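Local coordinates for Fe2OG dioxygenase domain-containing protein (Pseudomonas putida, PDB 4J25) that probably hydroxylates prolyl residues of protein substrates as a metal-dependent 2-oxoglutarate oxygenase of the double-stranded beta-helix fold, at residues A[177-180]-A[184-187]; A[114-119]-A[219-224]; A[36-39]-A[44-47]. All coordinates share one frame; numbering follows the deposited sequence.

Interaction 1: residues A[177-180]-A[184-187]; sequences RMFL and VEHD
Arg177 and Asp187 face each other as a non-hydrogen-bonded pair of an antiparallel hairpin, and their side chains run side by side in the same direction. With CG of Arg177 anti to the backbone N (chi1 178°), the arginine chain passes along the aspartate before reaching the charge. CB and CG of Arg177 both lie beside Asp187 OD1, Arg177 CG at 3.4 Å. Arg177 CD sits between two acids, equally far from that oxygen and from Glu185 OE1. The chain then bends at chi3, and Arg177 NE donates to Asp187 OD1 at 2.8 Å, almost straight at 175°. Arg177 CZ lies opposite the carboxylate, between the two bonds, and Arg177 NH2 completes the side-on grip on Asp187 OD2 at 3.1 Å. Both oxygens offer their syn lone pairs, and the guanidinium and carboxylate planes are 12° apart, a bidentate salt bridge that fixes the rotation of both groups. Asp187 OD2 is also hydrogen-bonded to Gln175. The hairpin pairs strand 176-179 with strand 185-188, the latter at the margin of the smaller sheet of the jelly-roll, whose other outer strand, 205-207, carries the manganese ligand His205. Met178 and His186 form the hydrogen-bonded pair: Met178 N donates to His186 O at 2.9 Å and His186 N donates back to Met178 O. On the face shared with Arg177, the side chain of Glu185 lies alongside Phe179, its CD 3.6 Å from Phe179 CE1 and the carboxylate steeply inclined to the ring. Arg145 makes a cation-pi contact with the same ring. Past the strand end, Leu180 CD1 rests 3.9 Å from His186 CB. Near the turn, Leu180 N donates to Val184 O at 2.9 Å, and one water donates to Leu180 O and Val184 O.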
loop_
_atom_site.group_PDB
_atom_site.type_symbol
_atom_site.label_atom_id
_atom_site.label_comp_id
_atom_site.label_asym_id
_atom_site.label_seq_id
_atom_site.Cartn_x
_atom_site.Cartn_y
_atom_site.Cartn_z
ATOM N N ARG A 177 4.049 9.538 -7.273
ATOM C CA ARG A 177 3.995 9.672 -8.736
ATOM C C ARG A 177 4.369 8.353 -9.410
ATOM O O ARG A 177 5.473 7.867 -9.236
ATOM C CB ARG A 177 4.926 10.787 -9.207
ATOM C CG ARG A 177 4.967 10.944 -10.726
ATOM C CD ARG A 177 5.594 12.250 -11.140
ATOM N NE ARG A 177 4.754 13.396 -10.797
ATOM C CZ ARG A 177 5.154 14.661 -10.851
ATOM N NH1 ARG A 177 6.392 14.961 -11.218
ATOM N NH2 ARG A 177 4.317 15.632 -10.537
ATOM N N MET A 178 3.430 7.803 -10.183
ATOM C CA MET A 178 3.567 6.508 -10.820
ATOM C C MET A 178 3.777 6.681 -12.312
ATOM O O MET A 178 3.059 7.434 -12.966
ATOM C CB MET A 178 2.300 5.688 -10.599
ATOM C CG MET A 178 1.904 5.572 -9.135
ATOM S SD MET A 178 0.207 5.012 -8.944
ATOM C CE MET A 178 0.414 3.286 -9.319
ATOM N N PHE A 179 4.774 5.984 -12.832
ATOM C CA PHE A 179 5.105 6.049 -14.239
ATOM C C PHE A 179 4.527 4.850 -14.934
ATOM O O PHE A 179 4.991 3.715 -14.775
ATOM C CB PHE A 179 6.613 6.187 -14.403
ATOM C CG PHE A 179 7.143 7.419 -13.741
ATOM C CD1 PHE A 179 7.132 8.632 -14.404
ATOM C CD2 PHE A 179 7.581 7.387 -12.439
ATOM C CE1 PHE A 179 7.576 9.784 -13.775
ATOM C CE2 PHE A 179 8.035 8.540 -11.812
ATOM C CZ PHE A 179 8.026 9.738 -12.484
ATOM N N LEU A 180 3.479 5.123 -15.704
ATOM C CA LEU A 180 2.668 4.077 -16.295
ATOM C C LEU A 180 3.096 3.890 -17.722
ATOM O O LEU A 180 4.059 4.508 -18.158
ATOM C CB LEU A 180 1.195 4.450 -16.202
ATOM C CG LEU A 180 0.782 4.880 -14.799
ATOM C CD1 LEU A 180 -0.689 5.296 -14.754
ATOM C CD2 LEU A 180 1.081 3.761 -13.786
ATOM N N VAL A 184 2.705 7.888 -19.736
ATOM C CA VAL A 184 1.731 8.505 -18.848
ATOM C C VAL A 184 2.279 8.577 -17.420
ATOM O O VAL A 184 2.998 7.683 -16.944
ATOM C CB VAL A 184 0.398 7.736 -18.901
ATOM C CG1 VAL A 184 -0.562 8.213 -17.812
ATOM C CG2 VAL A 184 -0.221 7.866 -20.308
ATOM N N GLU A 185 1.942 9.657 -16.734
ATOM C CA GLU A 185 2.267 9.794 -15.316
ATOM C C GLU A 185 0.967 9.966 -14.549
ATOM O O GLU A 185 0.028 10.546 -15.071
ATOM C CB GLU A 185 3.207 10.982 -15.098
ATOM C CG GLU A 185 4.481 10.888 -15.920
ATOM C CD GLU A 185 5.445 12.028 -15.676
ATOM O OE1 GLU A 185 5.173 12.858 -14.784
ATOM O OE2 GLU A 185 6.480 12.091 -16.385
ATOM N N HIS A 186 0.902 9.451 -13.324
ATOM C CA HIS A 186 -0.270 9.658 -12.465
ATOM C C HIS A 186 0.155 9.945 -11.028
ATOM O O HIS A 186 0.854 9.129 -10.426
ATOM C CB HIS A 186 -1.163 8.412 -12.480
ATOM C CG HIS A 186 -2.401 8.536 -11.642
ATOM N ND1 HIS A 186 -3.346 9.513 -11.862
ATOM C CD2 HIS A 186 -2.851 7.813 -10.586
ATOM C CE1 HIS A 186 -4.324 9.392 -10.987
ATOM N NE2 HIS A 186 -4.049 8.366 -10.200
ATOM N N ASP A 187 -0.260 11.099 -10.492
ATOM C CA ASP A 187 -0.028 11.442 -9.100
ATOM C C ASP A 187 -1.154 10.909 -8.208
ATOM O O ASP A 187 -2.327 11.020 -8.543
ATOM C CB ASP A 187 0.064 12.962 -8.931
ATOM C CG ASP A 187 1.348 13.530 -9.497
ATOM O OD1 ASP A 187 2.132 12.740 -10.051
ATOM O OD2 ASP A 187 1.580 14.755 -9.396
HETATM O O HOH W 1 5.670 6.833 -18.003
#

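Interaction 2: residues A[114-119]-A[219-224]; sequences QLRLAI and GWFRRR
Phe221 projects from strand 214-222 against helix 103-123 and meets Leu115, Arg116 and Ile119 through apolar side-chain contacts, with the backbone N of Arg116 also close to the ring. The aliphatic contacts come from Leu115 and Ile119, one helical turn apart. Leu115, crossing the phenyl group at about a right angle, brings CD2 to 3.9 Å from Phe221 CZ. Ile119 CD1 lies over one ring face, displaced toward the rim, 4.3 Å from Phe221 CE2. The remaining contact uses the aliphatic root of a charged residue: Arg116 CB is 3.7 Å from Phe221 CE1. The near-trans chi1 of Arg116 (-170°) carries its chain out past Phe221 CD1, and the guanidinium makes a salt bridge with Asp113 and a hydrogen bond to Leu127 O. Replacing Phe221 by an alanine is likely to open a gap between helix and sheet and leave Leu115 and Ile119 without their aromatic partner. Phe130 and Val158, from the two flanking strands, also touch the ring. The preceding residue, Trp220, lines the N-oxalylglycine pocket and donates a hydrogen bond from NE1 to the metal ligand Asp148. A helix laid against the outer face of the major sheet is characteristic of the jelly-roll 2-oxoglutarate oxygenases.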
loop_
_atom_site.group_PDB
_atom_site.type_symbol
_atom_site.label_atom_id
_atom_site.label_comp_id
_atom_site.label_asym_id
_atom_site.label_seq_id
_atom_site.Cartn_x
_atom_site.Cartn_y
_atom_site.Cartn_z
ATOM N N GLN A 114 -7.578 -11.102 2.461
ATOM C CA GLN A 114 -8.644 -11.309 1.493
ATOM C C GLN A 114 -8.204 -10.884 0.093
ATOM O O GLN A 114 -8.518 -11.550 -0.880
ATOM C CB GLN A 114 -9.877 -10.509 1.867
ATOM C CG GLN A 114 -10.758 -11.121 2.918
ATOM C CD GLN A 114 -11.988 -10.272 3.137
ATOM O OE1 GLN A 114 -11.877 -9.135 3.558
ATOM N NE2 GLN A 114 -13.160 -10.806 2.818
ATOM N N LEU A 115 -7.536 -9.741 0.005
ATOM C CA LEU A 115 -6.976 -9.270 -1.254
ATOM C C LEU A 115 -5.942 -10.258 -1.838
ATOM O O LEU A 115 -5.942 -10.491 -3.031
ATOM C CB LEU A 115 -6.360 -7.873 -1.074
ATOM C CG LEU A 115 -5.759 -7.234 -2.331
ATOM C CD1 LEU A 115 -6.760 -7.236 -3.468
ATOM C CD2 LEU A 115 -5.287 -5.818 -2.037
ATOM N N ARG A 116 -5.083 -10.829 -0.999
ATOM C CA ARG A 116 -4.170 -11.900 -1.413
ATOM C C ARG A 116 -4.870 -13.066 -2.111
ATOM O O ARG A 116 -4.464 -13.485 -3.212
ATOM C CB ARG A 116 -3.372 -12.438 -0.225
ATOM C CG ARG A 116 -2.244 -13.395 -0.659
ATOM C CD ARG A 116 -1.355 -13.783 0.505
ATOM N NE ARG A 116 -2.124 -14.440 1.552
ATOM C CZ ARG A 116 -2.478 -15.723 1.549
ATOM N NH1 ARG A 116 -2.129 -16.526 0.557
ATOM N NH2 ARG A 116 -3.197 -16.206 2.559
ATOM N N LEU A 117 -5.926 -13.570 -1.487
ATOM C CA LEU A 117 -6.660 -14.713 -2.027
ATOM C C LEU A 117 -7.384 -14.324 -3.306
ATOM O O LEU A 117 -7.518 -15.136 -4.215
ATOM C CB LEU A 117 -7.665 -15.267 -1.013
ATOM C CG LEU A 117 -7.119 -15.808 0.321
ATOM C CD1 LEU A 117 -8.272 -16.290 1.236
ATOM C CD2 LEU A 117 -6.124 -16.933 0.114
ATOM N N ALA A 118 -7.831 -13.073 -3.385
ATOM C CA ALA A 118 -8.534 -12.612 -4.570
ATOM C C ALA A 118 -7.546 -12.483 -5.730
ATOM O O ALA A 118 -7.851 -12.856 -6.858
ATOM C CB ALA A 118 -9.251 -11.276 -4.281
ATOM N N ILE A 119 -6.357 -11.972 -5.448
ATOM C CA ILE A 119 -5.307 -11.851 -6.453
ATOM C C ILE A 119 -4.886 -13.227 -6.968
ATOM O O ILE A 119 -4.760 -13.437 -8.183
ATOM C CB ILE A 119 -4.107 -11.087 -5.921
ATOM C CG1 ILE A 119 -4.483 -9.618 -5.723
ATOM C CG2 ILE A 119 -2.948 -11.214 -6.906
ATOM C CD1 ILE A 119 -3.423 -8.786 -5.078
ATOM N N GLY A 219 3.387 -1.985 2.017
ATOM C CA GLY A 219 3.556 -3.419 2.072
ATOM C C GLY A 219 3.702 -4.087 0.717
ATOM O O GLY A 219 3.587 -3.434 -0.328
ATOM N N TRP A 220 3.902 -5.404 0.756
ATOM C CA TRP A 220 4.122 -6.217 -0.450
ATOM C C TRP A 220 3.580 -7.601 -0.250
ATOM O O TRP A 220 3.766 -8.202 0.824
ATOM C CB TRP A 220 5.613 -6.296 -0.783
ATOM C CG TRP A 220 6.163 -4.946 -1.005
ATOM C CD1 TRP A 220 6.169 -4.242 -2.171
ATOM C CD2 TRP A 220 6.742 -4.094 -0.013
ATOM N NE1 TRP A 220 6.724 -3.007 -1.967
ATOM C CE2 TRP A 220 7.068 -2.886 -0.644
ATOM C CE3 TRP A 220 6.989 -4.231 1.360
ATOM C CZ2 TRP A 220 7.658 -1.833 0.037
ATOM C CZ3 TRP A 220 7.560 -3.194 2.033
ATOM C CH2 TRP A 220 7.893 -2.005 1.376
ATOM N N PHE A 221 2.856 -8.076 -1.255
ATOM C CA PHE A 221 2.485 -9.472 -1.341
ATOM C C PHE A 221 3.635 -10.214 -1.998
ATOM O O PHE A 221 4.167 -9.757 -3.023
ATOM C CB PHE A 221 1.227 -9.653 -2.196
ATOM C CG PHE A 221 -0.002 -8.988 -1.644
ATOM C CD1 PHE A 221 -0.783 -9.639 -0.701
ATOM C CD2 PHE A 221 -0.392 -7.737 -2.087
ATOM C CE1 PHE A 221 -1.923 -9.040 -0.182
ATOM C CE2 PHE A 221 -1.523 -7.133 -1.571
ATOM C CZ PHE A 221 -2.293 -7.795 -0.623
ATOM N N ARG A 222 3.995 -11.369 -1.441
ATOM C CA ARG A 222 5.170 -12.102 -1.876
ATOM C C ARG A 222 4.873 -13.537 -2.276
ATOM O O ARG A 222 3.938 -14.140 -1.772
ATOM C CB ARG A 222 6.206 -12.133 -0.762
ATOM C CG ARG A 222 6.541 -10.790 -0.177
ATOM C CD ARG A 222 7.693 -10.892 0.796
ATOM N NE ARG A 222 7.340 -11.723 1.935
ATOM C CZ ARG A 222 8.189 -12.109 2.883
ATOM N NH1 ARG A 222 9.460 -11.743 2.844
ATOM N NH2 ARG A 222 7.753 -12.867 3.878
ATOM N N ARG A 223 5.675 -14.053 -3.204
ATOM C CA ARG A 223 5.758 -15.481 -3.496
ATOM C C ARG A 223 6.820 -16.115 -2.615
ATOM O O ARG A 223 7.670 -15.422 -2.049
ATOM C CB ARG A 223 6.223 -15.724 -4.938
ATOM C CG ARG A 223 5.285 -15.283 -6.012
ATOM C CD ARG A 223 5.912 -15.497 -7.399
ATOM N NE ARG A 223 6.318 -16.888 -7.595
ATOM C CZ ARG A 223 5.526 -17.846 -8.063
ATOM N NH1 ARG A 223 4.276 -17.571 -8.416
ATOM N NH2 ARG A 223 5.989 -19.084 -8.196
ATOM N N ARG A 224 6.819 -17.443 -2.571
ATOM C CA ARG A 224 7.845 -18.184 -1.872
ATOM C C ARG A 224 9.254 -17.881 -2.417
ATOM O O ARG A 224 10.170 -17.603 -1.648
ATOM C CB ARG A 224 7.527 -19.687 -1.959
ATOM C CG ARG A 224 8.599 -20.632 -1.420
ATOM C CD ARG A 224 8.096 -22.074 -1.494
ATOM N NE ARG A 224 7.519 -22.374 -2.806
ATOM C CZ ARG A 224 8.213 -22.779 -3.866
ATOM N NH1 ARG A 224 9.523 -22.971 -3.787
ATOM N NH2 ARG A 224 7.593 -23.010 -5.013
#

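Interaction 3: residues A[36-39]-A[44-47]; sequences VDDL and WSQQ
Two donors grip Asp38 OD2: Ser45 OG at 2.7 Å and a water whose oxygen lies 3.1 Å away. The hydroxyl uses the anti lone pair of OD2, away from the other carboxylate oxygen. A chi1 of -170° swings the Ser45 hydroxyl over to the helix, and Ser45 OG also accepts from Gln47 NE2 at 3.2 Å, within the amide plane of Gln47. The hydroxyl thus relays between an amide and a carboxylate, and the two bonds are likely to fix its rotation. The water in turn accepts from Gln46 N. Through this network the helix 32-42 is tied to strand 44-47, an outermost strand, within this chain, of the larger sheet of the jelly-roll, which follows the helix after a tight connection. Ser45 and Gln47 make backbone hydrogen bonds to Val197 and Leu195 of strand 195-199. Asp38 CB also packs closely on the strand backbone, 3.3 Å from Trp44 O. The apolar share falls to Leu39, whose CD2 reaches the main chain of Trp44 at CA, 3.9 Å away, while Trp44 points its CB away from the helix and its indole packs on Leu180 and His186.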
loop_
_atom_site.group_PDB
_atom_site.type_symbol
_atom_site.label_atom_id
_atom_site.label_comp_id
_atom_site.label_asym_id
_atom_site.label_seq_id
_atom_site.Cartn_x
_atom_site.Cartn_y
_atom_site.Cartn_z
ATOM N N VAL A 36 -8.579 -6.442 -8.460
ATOM C CA VAL A 36 -7.978 -7.507 -9.249
ATOM C C VAL A 36 -8.131 -7.251 -10.758
ATOM O O VAL A 36 -7.172 -7.411 -11.510
ATOM C CB VAL A 36 -8.558 -8.885 -8.899
ATOM C CG1 VAL A 36 -7.894 -9.965 -9.759
ATOM C CG2 VAL A 36 -8.339 -9.199 -7.430
ATOM N N ASP A 37 -9.324 -6.854 -11.201
ATOM C CA ASP A 37 -9.517 -6.525 -12.620
ATOM C C ASP A 37 -8.567 -5.395 -13.043
ATOM O O ASP A 37 -7.913 -5.493 -14.088
ATOM C CB ASP A 37 -10.975 -6.164 -12.896
ATOM C CG ASP A 37 -11.199 -5.628 -14.293
ATOM O OD1 ASP A 37 -10.333 -5.824 -15.168
ATOM O OD2 ASP A 37 -12.258 -5.007 -14.526
ATOM N N ASP A 38 -8.454 -4.345 -12.221
ATOM C CA ASP A 38 -7.533 -3.238 -12.506
ATOM C C ASP A 38 -6.080 -3.716 -12.615
ATOM O O ASP A 38 -5.354 -3.298 -13.511
ATOM C CB ASP A 38 -7.594 -2.148 -11.431
ATOM C CG ASP A 38 -8.914 -1.373 -11.424
ATOM O OD1 ASP A 38 -9.657 -1.419 -12.433
ATOM O OD2 ASP A 38 -9.191 -0.692 -10.402
ATOM N N LEU A 39 -5.633 -4.557 -11.686
ATOM C CA LEU A 39 -4.270 -5.082 -11.755
ATOM C C LEU A 39 -4.032 -5.832 -13.063
ATOM O O LEU A 39 -2.976 -5.701 -13.668
ATOM C CB LEU A 39 -3.964 -6.013 -10.587
ATOM C CG LEU A 39 -3.717 -5.343 -9.244
ATOM C CD1 LEU A 39 -3.572 -6.425 -8.213
ATOM C CD2 LEU A 39 -2.473 -4.464 -9.307
ATOM N N TRP A 44 -2.186 -1.657 -12.163
ATOM C CA TRP A 44 -2.323 -0.887 -10.925
ATOM C C TRP A 44 -3.775 -0.582 -10.619
ATOM O O TRP A 44 -4.629 -0.672 -11.494
ATOM C CB TRP A 44 -1.522 0.420 -10.997
ATOM C CG TRP A 44 -2.064 1.419 -11.966
ATOM C CD1 TRP A 44 -1.944 1.393 -13.338
ATOM C CD2 TRP A 44 -2.819 2.598 -11.654
ATOM N NE1 TRP A 44 -2.575 2.478 -13.884
ATOM C CE2 TRP A 44 -3.114 3.238 -12.879
ATOM C CE3 TRP A 44 -3.270 3.175 -10.464
ATOM C CZ2 TRP A 44 -3.841 4.425 -12.947
ATOM C CZ3 TRP A 44 -3.985 4.375 -10.528
ATOM C CH2 TRP A 44 -4.266 4.982 -11.760
ATOM N N SER A 45 -4.049 -0.209 -9.369
ATOM C CA SER A 45 -5.399 0.104 -8.955
ATOM C C SER A 45 -5.334 1.126 -7.823
ATOM O O SER A 45 -4.384 1.144 -7.038
ATOM C CB SER A 45 -6.116 -1.153 -8.486
ATOM O OG SER A 45 -7.497 -0.923 -8.287
ATOM N N GLN A 46 -6.327 1.995 -7.780
ATOM C CA GLN A 46 -6.464 2.965 -6.698
ATOM C C GLN A 46 -7.896 2.953 -6.175
ATOM O O GLN A 46 -8.845 2.990 -6.952
ATOM C CB GLN A 46 -6.074 4.350 -7.190
ATOM C CG GLN A 46 -6.247 5.470 -6.131
ATOM C CD GLN A 46 -5.854 6.846 -6.650
ATOM O OE1 GLN A 46 -6.245 7.861 -6.093
ATOM N NE2 GLN A 46 -5.061 6.886 -7.705
ATOM N N GLN A 47 -8.051 2.895 -4.850
ATOM C CA GLN A 47 -9.365 2.804 -4.230
ATOM C C GLN A 47 -9.484 3.836 -3.135
ATOM O O GLN A 47 -8.711 3.808 -2.183
ATOM C CB GLN A 47 -9.570 1.432 -3.596
ATOM C CG GLN A 47 -9.418 0.294 -4.567
ATOM C CD GLN A 47 -10.508 0.301 -5.597
ATOM O OE1 GLN A 47 -11.651 0.648 -5.299
ATOM N NE2 GLN A 47 -10.163 -0.053 -6.822
HETATM O O HOH W 2 -7.969 2.205 -10.341
#

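In the fold
Interaction 2 is the buried contact, interaction 3 is partly buried, and interaction 1 lies at the surface. Their chemistry follows: apolar packing round one phenyl ring in 114-119/219-224, a serine-carboxylate bond with a water in 36-39/44-47, and ladder bonds with an ion pair in 177-180/184-187. Interactions 2 and 3 each set a helix against the same larger sheet, and the two helices meet where Ile119 CD1 lies 3.9 Å from Leu39 CD1. Interaction 1 belongs instead to the smaller sheet, yet it touches interaction 3, where Met178 CE also packs on Trp44 CB. Interactions 1 and 2 stay apart, with nearest atoms about 12 Å from each other.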